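Local coordinates for conserved Hypothetical Protein TT1486 (Thermus thermophilus, PDB 2CU5), which is of unestablished function but belongs to the UPF0047 (YjbQ) family and may act as a secondary thiamine-phosphate synthase, at residues His40-Gly44 / Phe116-Arg122; Met1-Val5 / Val124-Leu128; Leu63-Arg69 / His82-Lys86; Gly32-Val38 / Val92-Ala98. All blocks are in the same frame, centred on the assembly; numbering follows the deposited sequence.

Contact 1 of 4, residues His40-Gly44 / Phe116-Arg122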
# COMPACT_ATOMS: atom_id res chain seq x y z
N HIS A 40 0.50 10.33 -10.13
CA HIS A 40 1.51 11.24 -9.62
C HIS A 40 2.52 10.51 -8.74
O HIS A 40 2.26 9.41 -8.27
CB HIS A 40 0.82 12.34 -8.80
CG HIS A 40 -0.24 13.06 -9.56
ND1 HIS A 40 0.03 13.85 -10.66
CD2 HIS A 40 -1.59 13.11 -9.39
CE1 HIS A 40 -1.10 14.36 -11.13
NE2 HIS A 40 -2.09 13.92 -10.38
N THR A 41 3.67 11.15 -8.50
CA THR A 41 4.71 10.53 -7.68
C THR A 41 5.02 11.29 -6.39
O THR A 41 5.88 10.87 -5.62
CB THR A 41 6.02 10.40 -8.47
OG1 THR A 41 6.48 11.71 -8.85
CG2 THR A 41 5.81 9.56 -9.73
N THR A 42 4.33 12.41 -6.16
CA THR A 42 4.56 13.20 -4.96
C THR A 42 3.32 13.45 -4.11
O THR A 42 3.24 14.43 -3.36
CB THR A 42 5.25 14.54 -5.30
OG1 THR A 42 4.52 15.23 -6.32
CG2 THR A 42 6.67 14.28 -5.78
N CYS A 43 2.34 12.56 -4.24
CA CYS A 43 1.11 12.61 -3.45
C CYS A 43 0.63 11.16 -3.37
O CYS A 43 1.16 10.29 -4.06
CB CYS A 43 0.05 13.51 -4.09
SG CYS A 43 -0.66 12.93 -5.65
N GLY A 44 -0.34 10.89 -2.50
CA GLY A 44 -0.83 9.53 -2.38
C GLY A 44 -2.31 9.43 -2.07
O GLY A 44 -3.00 10.44 -1.98
N PHE A 116 1.70 15.89 -0.60
CA PHE A 116 2.97 16.13 0.08
C PHE A 116 3.82 17.18 -0.64
O PHE A 116 4.87 17.57 -0.14
CB PHE A 116 3.77 14.82 0.19
CG PHE A 116 2.99 13.69 0.80
CD1 PHE A 116 2.48 13.79 2.09
CD2 PHE A 116 2.77 12.51 0.08
CE1 PHE A 116 1.77 12.73 2.66
CE2 PHE A 116 2.07 11.45 0.65
CZ PHE A 116 1.56 11.56 1.94
N ASP A 117 3.38 17.63 -1.81
CA ASP A 117 4.14 18.63 -2.55
C ASP A 117 3.27 19.57 -3.38
O ASP A 117 3.44 19.68 -4.59
CB ASP A 117 5.17 17.94 -3.45
CG ASP A 117 6.12 18.92 -4.12
OD1 ASP A 117 6.49 19.92 -3.48
OD2 ASP A 117 6.49 18.69 -5.29
N GLY A 118 2.35 20.26 -2.71
CA GLY A 118 1.47 21.18 -3.39
C GLY A 118 1.90 22.62 -3.19
O GLY A 118 3.06 22.88 -2.86
N PRO A 119 1.01 23.60 -3.40
CA PRO A 119 -0.38 23.37 -3.81
C PRO A 119 -0.45 23.05 -5.29
O PRO A 119 0.32 23.60 -6.08
CB PRO A 119 -1.05 24.70 -3.47
CG PRO A 119 0.03 25.68 -3.80
CD PRO A 119 1.26 25.04 -3.19
N ARG A 120 -1.35 22.16 -5.67
CA ARG A 120 -1.51 21.78 -7.07
C ARG A 120 -2.97 21.44 -7.34
O ARG A 120 -3.84 21.64 -6.49
CB ARG A 120 -0.69 20.53 -7.40
CG ARG A 120 0.77 20.55 -7.01
CD ARG A 120 1.49 19.47 -7.77
NE ARG A 120 2.90 19.35 -7.41
CZ ARG A 120 3.81 18.80 -8.21
NH1 ARG A 120 5.08 18.72 -7.82
NH2 ARG A 120 3.45 18.35 -9.40
N VAL A 121 -3.22 20.95 -8.54
CA VAL A 121 -4.54 20.48 -8.93
C VAL A 121 -4.17 19.09 -9.44
O VAL A 121 -3.67 18.93 -10.55
CB VAL A 121 -5.19 21.30 -10.06
CG1 VAL A 121 -6.49 20.64 -10.47
CG2 VAL A 121 -5.47 22.71 -9.58
N ARG A 122 -4.39 18.11 -8.58
CA ARG A 122 -4.06 16.72 -8.88
C ARG A 122 -5.17 16.02 -9.63
O ARG A 122 -6.31 16.46 -9.62
CB ARG A 122 -3.80 15.96 -7.59
CG ARG A 122 -2.67 16.53 -6.75
CD ARG A 122 -1.34 16.32 -7.45
NE ARG A 122 -0.24 16.40 -6.51
CZ ARG A 122 1.03 16.12 -6.81
NH1 ARG A 122 1.96 16.22 -5.88
NH2 ARG A 122 1.36 15.75 -8.04
O HOH W 1 3.93 14.20 -8.98
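Arg-122 reaches across to His-40, Thr-42 and Cys-43, and its side chain is easiest to read outward from the backbone. CB lies beside NE2 and CD2 of His-40. A bend at chi2 (-68°) then lays CD over the imidazole face, 3.9 Å from the ring centroid, a CH-pi contact. NE passes 3.6 Å from Cys-43 SG, which lies over one face of the guanidinium; CD of Arg-120 covers the opposite face. NE also makes a salt bridge to Glu-115. At the tip, NH1 donates in the guanidinium plane to Thr-42 OG1 (2.8 Å, 165°), and NH2 donates to a water, 3.1 Å away, that is also bonded to Thr-41 N and Thr-42 OG1. Arg-120 is itself tied back to Asp-117 through NE and NH1, side-on. A methionine in place of Arg-122 would probably leave Thr-42 OG1 and Glu-115 without their charged mate and the bridging water less firmly placed. His-40 NE2 is bonded to Glu-123 N. The loop at 40-42 leads into strand 43-48, paired with strand 110-115, while Arg-122 lies on strand 120-128, which runs beside 5-11; helix 81-90 packs against Thr-42 and Phe-116.

Contact 2 of 4, residues Met1-Val5 / Val124-Leu128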
# COMPACT_ATOMS: atom_id res chain seq x y z
N MET A 1 -10.84 10.02 -21.02
CA MET A 1 -10.59 8.56 -21.16
C MET A 1 -11.91 7.80 -21.18
O MET A 1 -12.88 8.21 -20.55
CB MET A 1 -9.75 8.05 -19.98
CG MET A 1 -8.49 8.85 -19.71
SD MET A 1 -7.61 8.23 -18.25
CE MET A 1 -8.56 9.03 -16.93
N GLU A 2 -11.93 6.69 -21.91
CA GLU A 2 -13.13 5.86 -22.00
C GLU A 2 -13.20 4.90 -20.83
O GLU A 2 -12.23 4.18 -20.55
CB GLU A 2 -13.15 5.08 -23.32
CG GLU A 2 -14.08 3.86 -23.29
CD GLU A 2 -14.23 3.17 -24.64
OE1 GLU A 2 -13.20 2.92 -25.31
OE2 GLU A 2 -15.38 2.87 -25.02
N GLY A 3 -14.33 4.88 -20.14
CA GLY A 3 -14.51 3.97 -19.01
C GLY A 3 -13.78 4.38 -17.74
O GLY A 3 -13.83 3.68 -16.74
N VAL A 4 -13.10 5.52 -17.78
CA VAL A 4 -12.38 6.01 -16.61
C VAL A 4 -12.68 7.48 -16.40
O VAL A 4 -12.49 8.30 -17.30
CB VAL A 4 -10.86 5.84 -16.77
CG1 VAL A 4 -10.16 6.29 -15.51
CG2 VAL A 4 -10.53 4.38 -17.07
N VAL A 5 -13.15 7.81 -15.20
CA VAL A 5 -13.48 9.19 -14.86
C VAL A 5 -12.26 9.90 -14.31
O VAL A 5 -11.53 9.34 -13.48
CB VAL A 5 -14.61 9.26 -13.82
CG1 VAL A 5 -14.91 10.72 -13.48
CG2 VAL A 5 -15.85 8.57 -14.35
N VAL A 124 -7.22 12.32 -10.15
CA VAL A 124 -7.56 11.09 -9.47
C VAL A 124 -8.45 10.35 -10.47
O VAL A 124 -9.50 10.86 -10.87
CB VAL A 124 -8.35 11.33 -8.17
CG1 VAL A 124 -8.78 9.99 -7.59
CG2 VAL A 124 -7.48 12.08 -7.16
N TRP A 125 -8.01 9.17 -10.89
CA TRP A 125 -8.79 8.38 -11.84
C TRP A 125 -9.71 7.42 -11.11
O TRP A 125 -9.34 6.83 -10.10
CB TRP A 125 -7.86 7.60 -12.76
CG TRP A 125 -6.93 8.47 -13.55
CD1 TRP A 125 -7.05 9.82 -13.77
CD2 TRP A 125 -5.76 8.05 -14.26
NE1 TRP A 125 -6.02 10.26 -14.57
CE2 TRP A 125 -5.22 9.20 -14.89
CE3 TRP A 125 -5.11 6.82 -14.42
CZ2 TRP A 125 -4.05 9.14 -15.67
CZ3 TRP A 125 -3.95 6.77 -15.20
CH2 TRP A 125 -3.44 7.93 -15.82
N VAL A 126 -10.93 7.29 -11.62
CA VAL A 126 -11.92 6.42 -11.00
C VAL A 126 -12.42 5.40 -12.02
O VAL A 126 -12.87 5.76 -13.10
CB VAL A 126 -13.13 7.23 -10.49
CG1 VAL A 126 -14.08 6.32 -9.72
CG2 VAL A 126 -12.65 8.38 -9.61
N ARG A 127 -12.31 4.13 -11.66
CA ARG A 127 -12.74 3.04 -12.52
C ARG A 127 -13.68 2.12 -11.77
O ARG A 127 -13.36 1.65 -10.67
CB ARG A 127 -11.52 2.25 -13.00
CG ARG A 127 -11.85 0.91 -13.64
CD ARG A 127 -12.56 1.07 -14.97
NE ARG A 127 -12.09 0.05 -15.90
CZ ARG A 127 -12.35 -1.25 -15.79
NH1 ARG A 127 -13.09 -1.70 -14.78
NH2 ARG A 127 -11.85 -2.10 -16.67
N LEU A 128 -14.84 1.85 -12.35
CA LEU A 128 -15.82 0.97 -11.73
C LEU A 128 -15.58 -0.45 -12.25
O LEU A 128 -15.42 -0.65 -13.45
CB LEU A 128 -17.24 1.40 -12.09
CG LEU A 128 -17.56 2.90 -11.99
CD1 LEU A 128 -18.98 3.16 -12.47
CD2 LEU A 128 -17.38 3.38 -10.57
O HOH W 2 -15.54 3.09 -15.03
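Val-5 and Val-126 face each other as an antiparallel hydrogen-bonded pair, their CA atoms 5.0 Å apart. Val-5 N donates to Val-126 O at 2.9 Å, and Val-126 N returns the bond to Val-5 O at 2.8 Å. Each oxygen also receives a CA-H contact, from Val-4 CA to Val-126 O and from Trp-125 CA to Val-5 O. Two residues before the pair, the chain swings away at Gly-3, whose positive phi (75°) turns the N-terminal residues back over the strand. A water bridges Gly-3 O and Leu-128 N.

The turn carries Met-1 over the indole of Trp-125. Its terminal methyl CE sits on one face, 3.6 Å from the centroid of the five-membered ring and 11° off its normal, with SD above the same ring at 4.4 Å: a CH-pi contact joined to a Met-aromatic one. The bend at chi3 (-81°) folds CE down onto the ring. Val-4 CG1 packs against Trp-125 CB at 3.8 Å, and the indole NE1 is bonded to Glu-123. On the other face of the sheet, Val-5 and Val-126 meet through their CB atoms. Arg-127 lays CD 3.4 Å from Gly-3 O, and its NH1 turns back to Leu-128 O. Arg-104 of the second subunit packs on both Met-1 and Trp-125.

The arrangement belongs to an antiparallel sheet: strand 5-11, outermost of the sheet within this chain, begins its pairing with 120-128 at this reciprocal pair, and the pairing continues at Leu-7.

Contact 3 of 4, residues Leu63-Arg69 / His82-Lys86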
# COMPACT_ATOMS: atom_id res chain seq x y z
N LEU A 63 4.96 11.90 9.51
CA LEU A 63 5.52 11.59 8.20
C LEU A 63 6.68 12.52 7.87
O LEU A 63 7.62 12.14 7.16
CB LEU A 63 4.44 11.71 7.12
CG LEU A 63 3.46 10.55 7.01
CD1 LEU A 63 2.36 10.92 6.03
CD2 LEU A 63 4.19 9.29 6.54
N ALA A 64 6.62 13.75 8.38
CA ALA A 64 7.69 14.71 8.13
C ALA A 64 8.95 14.27 8.86
O ALA A 64 10.07 14.51 8.39
CB ALA A 64 7.25 16.10 8.58
N GLU A 65 8.78 13.63 10.01
CA GLU A 65 9.91 13.16 10.79
C GLU A 65 10.53 11.94 10.11
O GLU A 65 11.74 11.75 10.13
CB GLU A 65 9.46 12.82 12.23
CG GLU A 65 8.77 14.00 12.94
CD GLU A 65 8.39 13.70 14.38
OE1 GLU A 65 7.83 12.62 14.64
OE2 GLU A 65 8.64 14.56 15.25
N LEU A 66 9.69 11.13 9.47
CA LEU A 66 10.17 9.95 8.77
C LEU A 66 10.78 10.34 7.43
O LEU A 66 11.73 9.72 6.96
CB LEU A 66 9.03 8.96 8.55
CG LEU A 66 8.41 8.36 9.82
CD1 LEU A 66 7.33 7.37 9.44
CD2 LEU A 66 9.49 7.67 10.64
N ALA A 67 10.22 11.39 6.82
CA ALA A 67 10.70 11.87 5.53
C ALA A 67 10.92 13.37 5.56
O ALA A 67 10.13 14.14 5.02
CB ALA A 67 9.69 11.50 4.43
N PRO A 68 12.01 13.82 6.20
CA PRO A 68 12.28 15.26 6.27
C PRO A 68 12.60 15.86 4.90
O PRO A 68 13.21 15.20 4.06
CB PRO A 68 13.46 15.35 7.23
CG PRO A 68 14.18 14.05 6.99
CD PRO A 68 13.04 13.06 6.92
N ARG A 69 12.20 17.10 4.69
CA ARG A 69 12.45 17.79 3.43
C ARG A 69 13.95 17.99 3.26
O ARG A 69 14.51 17.76 2.19
CB ARG A 69 11.75 19.15 3.43
CG ARG A 69 10.24 19.09 3.64
CD ARG A 69 9.68 20.47 3.97
NE ARG A 69 8.23 20.46 4.15
CZ ARG A 69 7.35 20.43 3.16
NH1 ARG A 69 7.77 20.41 1.90
NH2 ARG A 69 6.05 20.41 3.41
N HIS A 82 11.57 13.92 -0.35
CA HIS A 82 10.76 13.65 0.84
C HIS A 82 9.32 13.31 0.45
O HIS A 82 8.69 12.45 1.07
CB HIS A 82 10.74 14.87 1.77
CG HIS A 82 9.96 16.02 1.23
ND1 HIS A 82 10.34 16.73 0.11
CD2 HIS A 82 8.80 16.58 1.65
CE1 HIS A 82 9.45 17.66 -0.15
NE2 HIS A 82 8.50 17.60 0.77
N ALA A 83 8.81 13.99 -0.57
CA ALA A 83 7.45 13.77 -1.04
C ALA A 83 7.35 12.48 -1.85
O ALA A 83 6.31 11.82 -1.86
CB ALA A 83 6.99 14.95 -1.89
N HIS A 84 8.43 12.13 -2.54
CA HIS A 84 8.45 10.90 -3.32
C HIS A 84 8.36 9.74 -2.33
O HIS A 84 7.64 8.77 -2.55
CB HIS A 84 9.73 10.80 -4.15
CG HIS A 84 9.68 11.58 -5.42
ND1 HIS A 84 9.15 11.06 -6.59
CD2 HIS A 84 10.08 12.84 -5.72
CE1 HIS A 84 9.22 11.98 -7.54
NE2 HIS A 84 9.78 13.06 -7.04
N LEU A 85 9.10 9.86 -1.22
CA LEU A 85 9.07 8.81 -0.22
C LEU A 85 7.71 8.70 0.47
O LEU A 85 7.20 7.60 0.65
CB LEU A 85 10.16 9.05 0.84
CG LEU A 85 10.19 7.99 1.95
CD1 LEU A 85 10.42 6.60 1.35
CD2 LEU A 85 11.30 8.33 2.95
N LYS A 86 7.12 9.83 0.84
CA LYS A 86 5.82 9.79 1.50
C LYS A 86 4.80 9.13 0.58
O LYS A 86 3.91 8.40 1.04
CB LYS A 86 5.37 11.19 1.88
CG LYS A 86 6.25 11.84 2.94
CD LYS A 86 5.82 13.26 3.21
CE LYS A 86 6.74 13.92 4.23
NZ LYS A 86 6.38 15.35 4.36
O HOH W 3 8.59 16.47 5.42
O HOH W 4 13.32 16.31 -0.03
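Lys-86 NZ and Ala-67 O grip the same water: it accepts from the ammonium at 2.7 Å and donates to the carbonyl at 2.8 Å. The lysine gets there on a chain extended beyond CG. Along the way CG passes Ala-67 CB at 3.8 Å, and CE lies 3.5 Å from both Leu-63 O and Ala-67 O, so the aliphatic part lies along the end of the helix. A second water accepts from His-82 N and lies within bonding distance of Arg-69 O.

The arrangement is a helix end packed against the first turn of another helix. Helix 53-66 stops at Leu-66, Ala-67 leaves helical geometry, and its CB points into helix 81-90, touching Leu-85 CD2 at 3.9 Å. The chain then runs on past His-82, whose CB rests against the carbonyl oxygens of Ala-67 and Pro-68.

Arg-69 CG covers one face of the His-82 imidazole, 3.7 Å from its centroid, and Ala-83 CB covers the other. A chi1 of 70° sets CG of His-82 between the backbone N and the carbonyl carbon and turns the ring into place between these two carbons. The guanidinium plane is turned 52° from the ring. An alanine at His-82 is likely to open a gap under Arg-69 and leave its chain freer to move. Arg-62 of the second subunit bonds to Pro-68 O and packs on His-82 and Leu-85, while Leu-63 meets Leu-85 of the third subunit.

Contact 4 of 4, residues Gly32-Val38 / Val92-Ala98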
# COMPACT_ATOMS: atom_id res chain seq x y z
N GLY A 32 -20.56 -2.10 -6.51
CA GLY A 32 -19.45 -3.00 -6.79
C GLY A 32 -18.15 -2.34 -6.40
O GLY A 32 -18.15 -1.27 -5.80
N LEU A 33 -17.03 -2.96 -6.75
CA LEU A 33 -15.73 -2.40 -6.41
C LEU A 33 -15.43 -1.15 -7.24
O LEU A 33 -15.91 -1.00 -8.37
CB LEU A 33 -14.63 -3.45 -6.60
CG LEU A 33 -14.65 -4.55 -5.54
CD1 LEU A 33 -13.76 -5.71 -5.94
CD2 LEU A 33 -14.22 -3.96 -4.21
N VAL A 34 -14.64 -0.26 -6.66
CA VAL A 34 -14.24 0.99 -7.29
C VAL A 34 -12.73 1.12 -7.20
O VAL A 34 -12.15 0.98 -6.13
CB VAL A 34 -14.88 2.21 -6.58
CG1 VAL A 34 -14.38 3.50 -7.20
CG2 VAL A 34 -16.41 2.13 -6.66
N TYR A 35 -12.09 1.39 -8.34
CA TYR A 35 -10.64 1.55 -8.39
C TYR A 35 -10.29 3.04 -8.43
O TYR A 35 -10.91 3.81 -9.17
CB TYR A 35 -10.09 0.84 -9.63
CG TYR A 35 -8.62 1.10 -9.91
CD1 TYR A 35 -7.63 0.53 -9.11
CD2 TYR A 35 -8.23 1.91 -10.97
CE1 TYR A 35 -6.27 0.78 -9.37
CE2 TYR A 35 -6.88 2.16 -11.24
CZ TYR A 35 -5.91 1.59 -10.43
OH TYR A 35 -4.58 1.83 -10.70
N LEU A 36 -9.30 3.44 -7.62
CA LEU A 36 -8.84 4.82 -7.57
C LEU A 36 -7.33 4.85 -7.78
O LEU A 36 -6.61 4.00 -7.25
CB LEU A 36 -9.16 5.46 -6.21
CG LEU A 36 -10.62 5.55 -5.77
CD1 LEU A 36 -10.66 6.23 -4.42
CD2 LEU A 36 -11.44 6.33 -6.80
N PHE A 37 -6.86 5.84 -8.54
CA PHE A 37 -5.43 5.95 -8.83
C PHE A 37 -4.99 7.40 -9.03
O PHE A 37 -5.72 8.20 -9.61
CB PHE A 37 -5.14 5.15 -10.11
CG PHE A 37 -3.69 5.15 -10.54
CD1 PHE A 37 -2.73 4.40 -9.85
CD2 PHE A 37 -3.28 5.87 -11.67
CE1 PHE A 37 -1.41 4.37 -10.27
CE2 PHE A 37 -1.96 5.84 -12.10
CZ PHE A 37 -1.01 5.08 -11.40
N VAL A 38 -3.82 7.75 -8.51
CA VAL A 38 -3.28 9.09 -8.73
C VAL A 38 -2.07 8.88 -9.64
O VAL A 38 -1.14 8.15 -9.30
CB VAL A 38 -2.84 9.83 -7.43
CG1 VAL A 38 -4.06 10.37 -6.70
CG2 VAL A 38 -2.04 8.90 -6.53
N VAL A 92 -0.34 4.77 -4.09
CA VAL A 92 -1.01 5.61 -5.08
C VAL A 92 -2.30 5.03 -5.66
O VAL A 92 -2.80 5.52 -6.67
CB VAL A 92 -0.07 5.96 -6.24
CG1 VAL A 92 1.12 6.75 -5.72
CG2 VAL A 92 0.40 4.70 -6.95
N HIS A 93 -2.84 3.99 -5.04
CA HIS A 93 -4.09 3.42 -5.53
C HIS A 93 -4.90 2.83 -4.39
O HIS A 93 -4.37 2.49 -3.33
CB HIS A 93 -3.84 2.36 -6.62
CG HIS A 93 -3.64 0.98 -6.09
ND1 HIS A 93 -2.43 0.53 -5.59
CD2 HIS A 93 -4.50 -0.07 -6.00
CE1 HIS A 93 -2.56 -0.73 -5.22
NE2 HIS A 93 -3.80 -1.12 -5.45
N LEU A 94 -6.21 2.72 -4.62
CA LEU A 94 -7.12 2.17 -3.64
C LEU A 94 -8.15 1.34 -4.38
O LEU A 94 -8.37 1.55 -5.57
CB LEU A 94 -7.85 3.28 -2.88
CG LEU A 94 -7.04 4.14 -1.90
CD1 LEU A 94 -7.92 5.24 -1.35
CD2 LEU A 94 -6.51 3.24 -0.79
N LEU A 95 -8.77 0.41 -3.68
CA LEU A 95 -9.81 -0.44 -4.25
C LEU A 95 -10.84 -0.48 -3.13
O LEU A 95 -10.56 -0.96 -2.04
CB LEU A 95 -9.27 -1.83 -4.54
CG LEU A 95 -10.25 -2.77 -5.25
CD1 LEU A 95 -10.68 -2.15 -6.58
CD2 LEU A 95 -9.59 -4.13 -5.47
N LEU A 96 -12.02 0.06 -3.41
CA LEU A 96 -13.07 0.14 -2.39
C LEU A 96 -14.43 -0.36 -2.87
O LEU A 96 -14.71 -0.38 -4.07
CB LEU A 96 -13.21 1.59 -1.94
CG LEU A 96 -11.93 2.26 -1.42
CD1 LEU A 96 -12.05 3.78 -1.52
CD2 LEU A 96 -11.67 1.83 0.02
N LEU A 97 -15.26 -0.76 -1.91
CA LEU A 97 -16.61 -1.25 -2.18
C LEU A 97 -17.58 -0.08 -2.23
O LEU A 97 -17.47 0.87 -1.45
CB LEU A 97 -17.06 -2.19 -1.06
CG LEU A 97 -16.29 -3.49 -0.85
CD1 LEU A 97 -16.66 -4.09 0.50
CD2 LEU A 97 -16.61 -4.44 -1.98
N ALA A 98 -18.54 -0.16 -3.15
CA ALA A 98 -19.55 0.88 -3.28
C ALA A 98 -20.91 0.21 -3.39
O ALA A 98 -21.04 -0.88 -3.94
CB ALA A 98 -19.28 1.73 -4.53
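Seven backbone bonds join Gly-32 to Val-38 with Val-92 to Ala-98, and they are shared out in antiparallel fashion. Gly-32 and Ala-98, Val-34 and Leu-96, and Leu-36 and Leu-94 each exchange a reciprocal N-H to O pair; Val-38 N adds a single bond to Val-92 O at 3.1 Å. The shortest is Val-34 N to Leu-96 O, 2.6 Å, entering nearly along the C=O axis. In contrast, Ala-98 N meets Gly-32 O from above the carbonyl plane, with an N-H...O angle of 135°. Several of these oxygens take a CA-H as well, as Leu-36 O does from His-93 CA at 3.1 Å. The residues between the bonded pairs turn their amides outward: Tyr-35 and Phe-37 bond to Arg-127 and Trp-125 of strand 120-128, and Leu-97 to Arg-104. Tyr-35 OH is satisfied by Leu-95 O of the second subunit.

On the face of Leu-33, Tyr-35 and Phe-37, Leu-33 CD2 and Leu-97 CD2 are tight at 3.3 Å, the two side chains lying alongside each other. CD2 of His-93 comes to the ring edge of Tyr-35 at CE1 (3.9 Å), the two groups crossing at about a right angle, while His-93 CB lies in the plane of the Phe-37 ring, at its edge. On the other face, Val-34 CG2 touches Ala-98 CB at 3.6 Å and Leu-36 CD1 approaches Leu-96 CD1.

That second face packs on Leu-45, Val-47 and Val-111 of strands 43-48 and 110-115; the first meets neighbouring subunits. Within the five-stranded sheet, 32-37 is central, flanked by 120-128 and 93-99.

Contacts 2 and 4 share the five-stranded antiparallel sheet, their centres about 10 Å apart, where strand 120-128 lies between 5-11 and 32-37. Contact 1 sits toward the beginning of that same strand, about 19 Å from contact 2 between centres, and leads across to the three-stranded sheet through strand 43-48. Contact 3, the helical pair, lies about 13 Å from contact 1, which it touches through Phe-116 and His-84, but about 29 Å from contact 2. Along the chain, contact 2 joins the two ends and encloses the others; contact 3 is nested within contacts 1 and 4, which interleave. All four also reach the second subunit, so each lies near a subunit interface of the three-chain assembly.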